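Local coordinates for protein adhesin LabA (Helicobacter pylori, PDB 6GMM) that probably acts as a lectin that attaches the bacterium to LacdiNAc-type glycans of the gastric mucosa, at residues A252-E257 with Q297-N302; K47-I50 with S56-Y59; S259-A264 with M290-K295. All blocks are in the same frame, centred on the assembly; numbering follows the deposited sequence.

How the interactions relate
Interactions 1 and 3 are two levels of one seam, where helices 239-264 and 287-311 run against each other; their centres lie about 10 Å apart. Interaction 2 joins helix 32-50 to helix 57-76 across a short loop and sits beside that seam, about 10 Å from interaction 1 and 13 Å from interaction 3, centre to centre. Ile300 links all three: its CG2 lies 3.6 Å from Leu49 CD2 and 3.7 Å from Ala58 CB, while its CD1 reaches Val262 CG2 at 3.6 Å. Ile50 joins interactions 2 and 3 directly, with its CG2 3.9 Å from Val262 CG1. Together the contacts tie four helices near the centre of the chain.

Interaction 1 of 3, residues A252-E257 with Q297-N302; sequences AAIAVE and QAEILN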
loop_
_atom_site.group_PDB
_atom_site.type_symbol
_atom_site.label_atom_id
_atom_site.label_comp_id
_atom_site.label_asym_id
_atom_site.label_seq_id
_atom_site.Cartn_x
_atom_site.Cartn_y
_atom_site.Cartn_z
ATOM N N ALA A 252 -1.896 -1.058 3.934
ATOM C CA ALA A 252 -2.905 -0.039 3.547
ATOM C C ALA A 252 -2.953 1.144 4.572
ATOM O O ALA A 252 -3.286 2.259 4.184
ATOM C CB ALA A 252 -4.290 -0.675 3.446
ATOM N N ALA A 253 -2.663 0.877 5.872
ATOM C CA ALA A 253 -2.659 1.911 6.920
ATOM C C ALA A 253 -1.480 2.843 6.691
ATOM O O ALA A 253 -1.623 4.058 6.843
ATOM C CB ALA A 253 -2.575 1.285 8.309
ATOM N N ILE A 254 -0.337 2.278 6.245
ATOM C CA ILE A 254 0.855 3.077 5.909
ATOM C C ILE A 254 0.485 4.029 4.738
ATOM O O ILE A 254 0.739 5.232 4.839
ATOM C CB ILE A 254 2.132 2.213 5.661
ATOM C CG1 ILE A 254 2.551 1.472 6.967
ATOM C CG2 ILE A 254 3.311 3.097 5.151
ATOM C CD1 ILE A 254 3.921 0.496 6.876
ATOM N N ALA A 255 -0.229 3.512 3.709
ATOM C CA ALA A 255 -0.658 4.318 2.550
ATOM C C ALA A 255 -1.561 5.485 2.969
ATOM O O ALA A 255 -1.519 6.535 2.351
ATOM C CB ALA A 255 -1.385 3.438 1.540
ATOM N N VAL A 256 -2.390 5.280 4.018
ATOM C CA VAL A 256 -3.376 6.231 4.548
ATOM C C VAL A 256 -2.658 7.351 5.292
ATOM O O VAL A 256 -3.072 8.496 5.149
ATOM C CB VAL A 256 -4.474 5.497 5.386
ATOM C CG1 VAL A 256 -5.394 6.491 6.095
ATOM C CG2 VAL A 256 -5.299 4.578 4.495
ATOM N N GLU A 257 -1.567 7.036 6.043
ATOM C CA GLU A 257 -0.733 8.027 6.750
ATOM C C GLU A 257 -0.017 8.938 5.726
ATOM O O GLU A 257 0.017 10.162 5.888
ATOM C CB GLU A 257 0.359 7.328 7.599
ATOM C CG GLU A 257 0.001 7.113 9.063
ATOM C CD GLU A 257 -0.200 8.378 9.883
ATOM O OE1 GLU A 257 0.801 9.053 10.221
ATOM O OE2 GLU A 257 -1.366 8.670 10.226
ATOM N N GLN A 297 3.947 9.954 -2.466
ATOM C CA GLN A 297 3.248 9.319 -3.592
ATOM C C GLN A 297 3.904 8.000 -3.983
ATOM O O GLN A 297 3.206 7.046 -4.293
ATOM C CB GLN A 297 3.212 10.259 -4.815
ATOM C CG GLN A 297 2.336 11.486 -4.575
ATOM C CD GLN A 297 1.990 12.201 -5.841
ATOM O OE1 GLN A 297 1.789 11.590 -6.894
ATOM N NE2 GLN A 297 1.839 13.509 -5.743
ATOM N N ALA A 298 5.237 7.937 -3.952
ATOM C CA ALA A 298 5.938 6.703 -4.287
ATOM C C ALA A 298 5.700 5.637 -3.238
ATOM O O ALA A 298 5.589 4.462 -3.619
ATOM C CB ALA A 298 7.424 6.952 -4.475
ATOM N N GLU A 299 5.596 6.036 -1.925
ATOM C CA GLU A 299 5.326 5.101 -0.802
ATOM C C GLU A 299 3.961 4.486 -0.923
ATOM O O GLU A 299 3.843 3.267 -0.870
ATOM C CB GLU A 299 5.468 5.758 0.580
ATOM C CG GLU A 299 6.631 5.232 1.399
ATOM C CD GLU A 299 6.560 3.778 1.827
ATOM O OE1 GLU A 299 6.874 2.895 0.997
ATOM O OE2 GLU A 299 6.293 3.531 3.025
ATOM N N ILE A 300 2.927 5.330 -1.125
ATOM C CA ILE A 300 1.544 4.912 -1.365
ATOM C C ILE A 300 1.530 3.802 -2.413
ATOM O O ILE A 300 0.956 2.746 -2.177
ATOM C CB ILE A 300 0.690 6.112 -1.798
ATOM C CG1 ILE A 300 0.522 7.095 -0.621
ATOM C CG2 ILE A 300 -0.641 5.650 -2.392
ATOM C CD1 ILE A 300 -0.126 8.354 -0.942
ATOM N N LEU A 301 2.216 4.008 -3.523
ATOM C CA LEU A 301 2.318 3.010 -4.582
ATOM C C LEU A 301 3.001 1.710 -4.110
ATOM O O LEU A 301 2.498 0.608 -4.395
ATOM C CB LEU A 301 3.016 3.623 -5.809
ATOM C CG LEU A 301 2.172 4.710 -6.506
ATOM C CD1 LEU A 301 2.889 5.306 -7.723
ATOM C CD2 LEU A 301 0.761 4.193 -6.847
ATOM N N ASN A 302 4.089 1.843 -3.311
ATOM C CA ASN A 302 4.820 0.691 -2.764
ATOM C C ASN A 302 3.823 -0.128 -1.952
ATOM O O ASN A 302 3.656 -1.326 -2.220
ATOM C CB ASN A 302 5.985 1.159 -1.858
ATOM C CG ASN A 302 6.689 0.068 -1.073
ATOM O OD1 ASN A 302 6.276 -0.320 0.029
ATOM N ND2 ASN A 302 7.792 -0.423 -1.608
#
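Ala255 and Ile300 bring the two helices close together: their CA atoms are 4.5 Å apart, a spacing that the small alanine makes possible. The central contact is between an apolar side chain and a backbone carbonyl. Ile300 holds CG1 anti to its own carbonyl carbon (chi1 -68°), which sets that methylene 3.6 Å from Ala255 O, and the extended chain leaves CD1 4.0 Å from the same oxygen. Ala255 O also accepts a hydrogen bond from Ser259 OG, one turn on in helix 239-264, so the isoleucine lies against a carbonyl that already has a polar partner. The other branch of Ile300, CG2, packs on Leu49 of helix 32-50 and Ala58 of helix 57-76.

A second, more peripheral contact pairs a methyl group with a carboxylate. Ile254 CG2, the branch anti to its backbone N, meets Glu299 OE2 at 3.7 Å, the two side chains slanting across one another. The glutamate is bent at chi2 (-65°), and its OE2 takes part in a salt bridge with Arg303 NE on its own helix; the methyl group merely adjoins the charged pair.

About 142 Å² is buried in all, and the polar atoms involved find their bonds within their own helices. The chemistry suggests that close fit and van der Waals contact, rather than polar bonds between the segments, account for the approach of helices 239-264 and 287-311 at this level.

Interaction 2 of 3, residues K47-I50 with S56-Y59; sequences KNLI and SPAY
Ser56 swings its hydroxyl trans to the amide nitrogen (chi1 165°), a turn that sends OG toward Leu49, while Leu49 places CG anti to its carbonyl carbon and carries CD2 toward Pro57 and Ala58. Ser56 OG donates to Leu49 O over 2.7 Å, in the carbonyl plane and on a lone pair, with a C=O...donor angle of 128°. The same hydroxyl accepts an almost straight bond from Tyr59 N (3.1 Å, 169°) and a weak one from Ala58 N, so three partners fix its rotation. Its CB rests 3.5 Å from Asn48 O.

Beside these hydrogen bonds, Leu49 CD2 packs 3.8 Å from Pro57 CD, the two side chains crossing at about a right angle, and 4.2 Å from Ala58 CB. Phe368 touches Leu49 and Leu155 touches Ala58, and the contact is buried.

Leu49 O belongs to the last turn of helix 32-50, where carbonyls generally lack the N-H donors of a following turn; Ser56 supplies a donor instead, and caps the next helix as well. The arrangement is a serine N-cap followed by proline at the first helical position, in a helix-loop-helix linking 32-50 to 57-76.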
loop_
_atom_site.group_PDB
_atom_site.type_symbol
_atom_site.label_atom_id
_atom_site.label_comp_id
_atom_site.label_asym_id
_atom_site.label_seq_id
_atom_site.Cartn_x
_atom_site.Cartn_y
_atom_site.Cartn_z
ATOM N N LYS A 47 -3.964 14.406 -6.882
ATOM C CA LYS A 47 -5.415 14.431 -7.064
ATOM C C LYS A 47 -5.897 13.052 -7.502
ATOM O O LYS A 47 -6.927 12.614 -7.041
ATOM C CB LYS A 47 -5.811 15.477 -8.120
ATOM C CG LYS A 47 -5.686 16.933 -7.674
ATOM C CD LYS A 47 -5.839 17.869 -8.871
ATOM C CE LYS A 47 -6.294 19.263 -8.502
ATOM N NZ LYS A 47 -5.174 20.121 -8.037
ATOM N N ASN A 48 -5.140 12.341 -8.350
ATOM C CA ASN A 48 -5.552 11.005 -8.770
ATOM C C ASN A 48 -5.481 9.979 -7.633
ATOM O O ASN A 48 -6.252 9.021 -7.646
ATOM C CB ASN A 48 -4.774 10.545 -9.991
ATOM C CG ASN A 48 -5.501 10.858 -11.275
ATOM O OD1 ASN A 48 -6.199 10.005 -11.838
ATOM N ND2 ASN A 48 -5.388 12.097 -11.746
ATOM N N LEU A 49 -4.593 10.189 -6.637
ATOM C CA LEU A 49 -4.489 9.266 -5.498
ATOM C C LEU A 49 -5.503 9.549 -4.381
ATOM O O LEU A 49 -6.178 8.642 -3.925
ATOM C CB LEU A 49 -3.052 9.240 -4.943
ATOM C CG LEU A 49 -2.041 8.392 -5.717
ATOM C CD1 LEU A 49 -0.600 8.841 -5.421
ATOM C CD2 LEU A 49 -2.203 6.897 -5.436
ATOM N N ILE A 50 -5.636 10.804 -3.966
ATOM C CA ILE A 50 -6.478 11.164 -2.833
ATOM C C ILE A 50 -7.880 11.742 -3.212
ATOM O O ILE A 50 -8.686 11.955 -2.316
ATOM C CB ILE A 50 -5.667 12.117 -1.899
ATOM C CG1 ILE A 50 -5.340 13.461 -2.595
ATOM C CG2 ILE A 50 -4.397 11.415 -1.372
ATOM C CD1 ILE A 50 -5.225 14.684 -1.714
ATOM N N SER A 56 -7.761 4.929 -8.085
ATOM C CA SER A 56 -6.765 5.202 -7.063
ATOM C C SER A 56 -6.265 3.918 -6.431
ATOM O O SER A 56 -7.022 3.301 -5.689
ATOM C CB SER A 56 -7.274 6.145 -5.983
ATOM O OG SER A 56 -6.399 6.081 -4.864
ATOM N N PRO A 57 -4.979 3.543 -6.627
ATOM C CA PRO A 57 -4.452 2.355 -5.934
ATOM C C PRO A 57 -4.489 2.499 -4.407
ATOM O O PRO A 57 -4.591 1.486 -3.734
ATOM C CB PRO A 57 -3.020 2.235 -6.450
ATOM C CG PRO A 57 -2.979 3.066 -7.716
ATOM C CD PRO A 57 -3.942 4.180 -7.475
ATOM N N ALA A 58 -4.485 3.736 -3.870
ATOM C CA ALA A 58 -4.552 3.985 -2.426
ATOM C C ALA A 58 -5.959 3.544 -1.924
ATOM O O ALA A 58 -6.080 2.618 -1.119
ATOM C CB ALA A 58 -4.323 5.464 -2.151
ATOM N N TYR A 59 -7.017 4.143 -2.504
ATOM C CA TYR A 59 -8.409 3.813 -2.218
ATOM C C TYR A 59 -8.692 2.325 -2.434
ATOM O O TYR A 59 -9.229 1.702 -1.529
ATOM C CB TYR A 59 -9.340 4.668 -3.080
ATOM C CG TYR A 59 -10.789 4.540 -2.670
ATOM C CD1 TYR A 59 -11.336 5.379 -1.701
ATOM C CD2 TYR A 59 -11.630 3.620 -3.291
ATOM C CE1 TYR A 59 -12.686 5.309 -1.368
ATOM C CE2 TYR A 59 -12.985 3.565 -2.989
ATOM C CZ TYR A 59 -13.501 4.378 -1.995
ATOM O OH TYR A 59 -14.830 4.291 -1.687
#

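Interaction 3 of 3, residues S259-A264 with M290-K295; sequences SKIVAA and MFANAK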
loop_
_atom_site.group_PDB
_atom_site.type_symbol
_atom_site.label_atom_id
_atom_site.label_comp_id
_atom_site.label_asym_id
_atom_site.label_seq_id
_atom_site.Cartn_x
_atom_site.Cartn_y
_atom_site.Cartn_z
ATOM N N SER A 259 -0.894 9.602 2.748
ATOM C CA SER A 259 -1.874 10.409 2.039
ATOM C C SER A 259 -2.049 11.758 2.722
ATOM O O SER A 259 -2.436 12.706 2.045
ATOM C CB SER A 259 -3.210 9.679 1.942
ATOM O OG SER A 259 -3.083 8.525 1.127
ATOM N N LYS A 260 -1.746 11.868 4.044
ATOM C CA LYS A 260 -1.788 13.168 4.747
ATOM C C LYS A 260 -0.783 14.110 4.076
ATOM O O LYS A 260 -1.071 15.297 3.898
ATOM C CB LYS A 260 -1.353 13.024 6.220
ATOM C CG LYS A 260 -2.304 12.277 7.139
ATOM C CD LYS A 260 -1.695 12.209 8.544
ATOM C CE LYS A 260 -2.623 11.570 9.550
ATOM N NZ LYS A 260 -1.943 11.364 10.864
ATOM N N ILE A 261 0.426 13.577 3.752
ATOM C CA ILE A 261 1.504 14.318 3.115
ATOM C C ILE A 261 1.020 14.828 1.752
ATOM O O ILE A 261 1.023 16.034 1.529
ATOM C CB ILE A 261 2.834 13.520 3.025
ATOM C CG1 ILE A 261 3.294 12.982 4.408
ATOM C CG2 ILE A 261 3.926 14.369 2.374
ATOM C CD1 ILE A 261 4.325 11.809 4.364
ATOM N N VAL A 262 0.531 13.920 0.888
ATOM C CA VAL A 262 -0.008 14.243 -0.436
ATOM C C VAL A 262 -1.073 15.310 -0.289
ATOM O O VAL A 262 -1.018 16.294 -1.003
ATOM C CB VAL A 262 -0.592 12.983 -1.109
ATOM C CG1 VAL A 262 -1.165 13.309 -2.474
ATOM C CG2 VAL A 262 0.445 11.879 -1.213
ATOM N N ALA A 263 -1.998 15.138 0.689
ATOM C CA ALA A 263 -3.123 16.025 1.000
ATOM C C ALA A 263 -2.677 17.402 1.381
ATOM O O ALA A 263 -3.289 18.378 0.948
ATOM C CB ALA A 263 -3.993 15.424 2.104
ATOM N N ALA A 264 -1.574 17.490 2.139
ATOM C CA ALA A 264 -0.981 18.770 2.531
ATOM C C ALA A 264 -0.327 19.514 1.352
ATOM O O ALA A 264 -0.136 20.732 1.445
ATOM C CB ALA A 264 0.030 18.564 3.646
ATOM N N MET A 290 8.036 19.690 -2.419
ATOM C CA MET A 290 7.936 18.980 -3.701
ATOM C C MET A 290 8.524 17.579 -3.535
ATOM O O MET A 290 7.893 16.608 -3.963
ATOM C CB MET A 290 8.613 19.770 -4.827
ATOM C CG MET A 290 8.532 19.089 -6.193
ATOM S SD MET A 290 9.534 19.959 -7.426
ATOM C CE MET A 290 9.743 18.652 -8.690
ATOM N N PHE A 291 9.662 17.477 -2.817
ATOM C CA PHE A 291 10.331 16.216 -2.510
ATOM C C PHE A 291 9.446 15.330 -1.609
ATOM O O PHE A 291 9.163 14.163 -1.939
ATOM C CB PHE A 291 11.678 16.492 -1.837
ATOM C CG PHE A 291 12.393 15.257 -1.355
ATOM C CD1 PHE A 291 12.794 14.270 -2.250
ATOM C CD2 PHE A 291 12.582 15.031 0.001
ATOM C CE1 PHE A 291 13.419 13.104 -1.803
ATOM C CE2 PHE A 291 13.201 13.855 0.452
ATOM C CZ PHE A 291 13.617 12.903 -0.458
ATOM N N ALA A 292 8.999 15.895 -0.475
ATOM C CA ALA A 292 8.153 15.181 0.464
ATOM C C ALA A 292 6.878 14.639 -0.231
ATOM O O ALA A 292 6.446 13.509 0.062
ATOM C CB ALA A 292 7.783 16.096 1.604
ATOM N N ASN A 293 6.289 15.427 -1.150
ATOM C CA ASN A 293 5.077 15.012 -1.857
ATOM C C ASN A 293 5.345 13.759 -2.706
ATOM O O ASN A 293 4.653 12.772 -2.557
ATOM C CB ASN A 293 4.505 16.155 -2.710
ATOM C CG ASN A 293 3.257 15.796 -3.487
ATOM O OD1 ASN A 293 2.614 14.771 -3.261
ATOM N ND2 ASN A 293 2.821 16.671 -4.352
ATOM N N ALA A 294 6.338 13.814 -3.566
ATOM C CA ALA A 294 6.777 12.760 -4.483
ATOM C C ALA A 294 7.203 11.486 -3.745
ATOM O O ALA A 294 6.869 10.383 -4.190
ATOM C CB ALA A 294 7.946 13.289 -5.314
ATOM N N LYS A 295 7.960 11.645 -2.626
ATOM C CA LYS A 295 8.423 10.533 -1.791
ATOM C C LYS A 295 7.174 9.841 -1.224
ATOM O O LYS A 295 7.045 8.615 -1.352
ATOM C CB LYS A 295 9.324 11.056 -0.658
ATOM C CG LYS A 295 10.059 9.966 0.108
ATOM C CD LYS A 295 11.023 10.575 1.093
ATOM C CE LYS A 295 11.666 9.524 1.959
ATOM N NZ LYS A 295 11.808 10.006 3.349
#
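Asn293 OD1 accepts a hydrogen bond from Gln297 NE2, one turn along its own helix, and lies against Val262 across the contact. The setting is an oblique antiparallel packing of successive helices, 239-264 and 287-311; the axes of segments 259-264 and 290-295 approach to 8.6 Å at a signed crossing angle of -138°. Nearest in the backbone are Val262 and Asn293, with CA atoms 5.3 Å apart.

The amide lies against aliphatic surface. Asn293 keeps CG anti to its backbone N (chi1 179°), bringing the end of the side chain nearer to the opposing helix than its first bond would suggest; OD1 settles 3.9 Å from Val262 CA and 4.1 Å from Val262 CG1. Valine and asparagine cross at about a right angle. Gln297 supplies OD1 with a donor, and Val262 adds apolar contact to this buried amide oxygen; the glutamine also links this level of the helix to the turn that follows.

Ile261 makes the other half of the contact, toward the partly exposed side, where it also touches Ala296. On the inner side, Ala46 of helix 32-50 packs on Val262. The CG2 branch of Ile261, opposite the backbone N, leans over the partner helix, 4.3 Å from Ala292 CB, and comes closest at the main chain, where that methyl carbon sits 3.5 Å from Ala292 O.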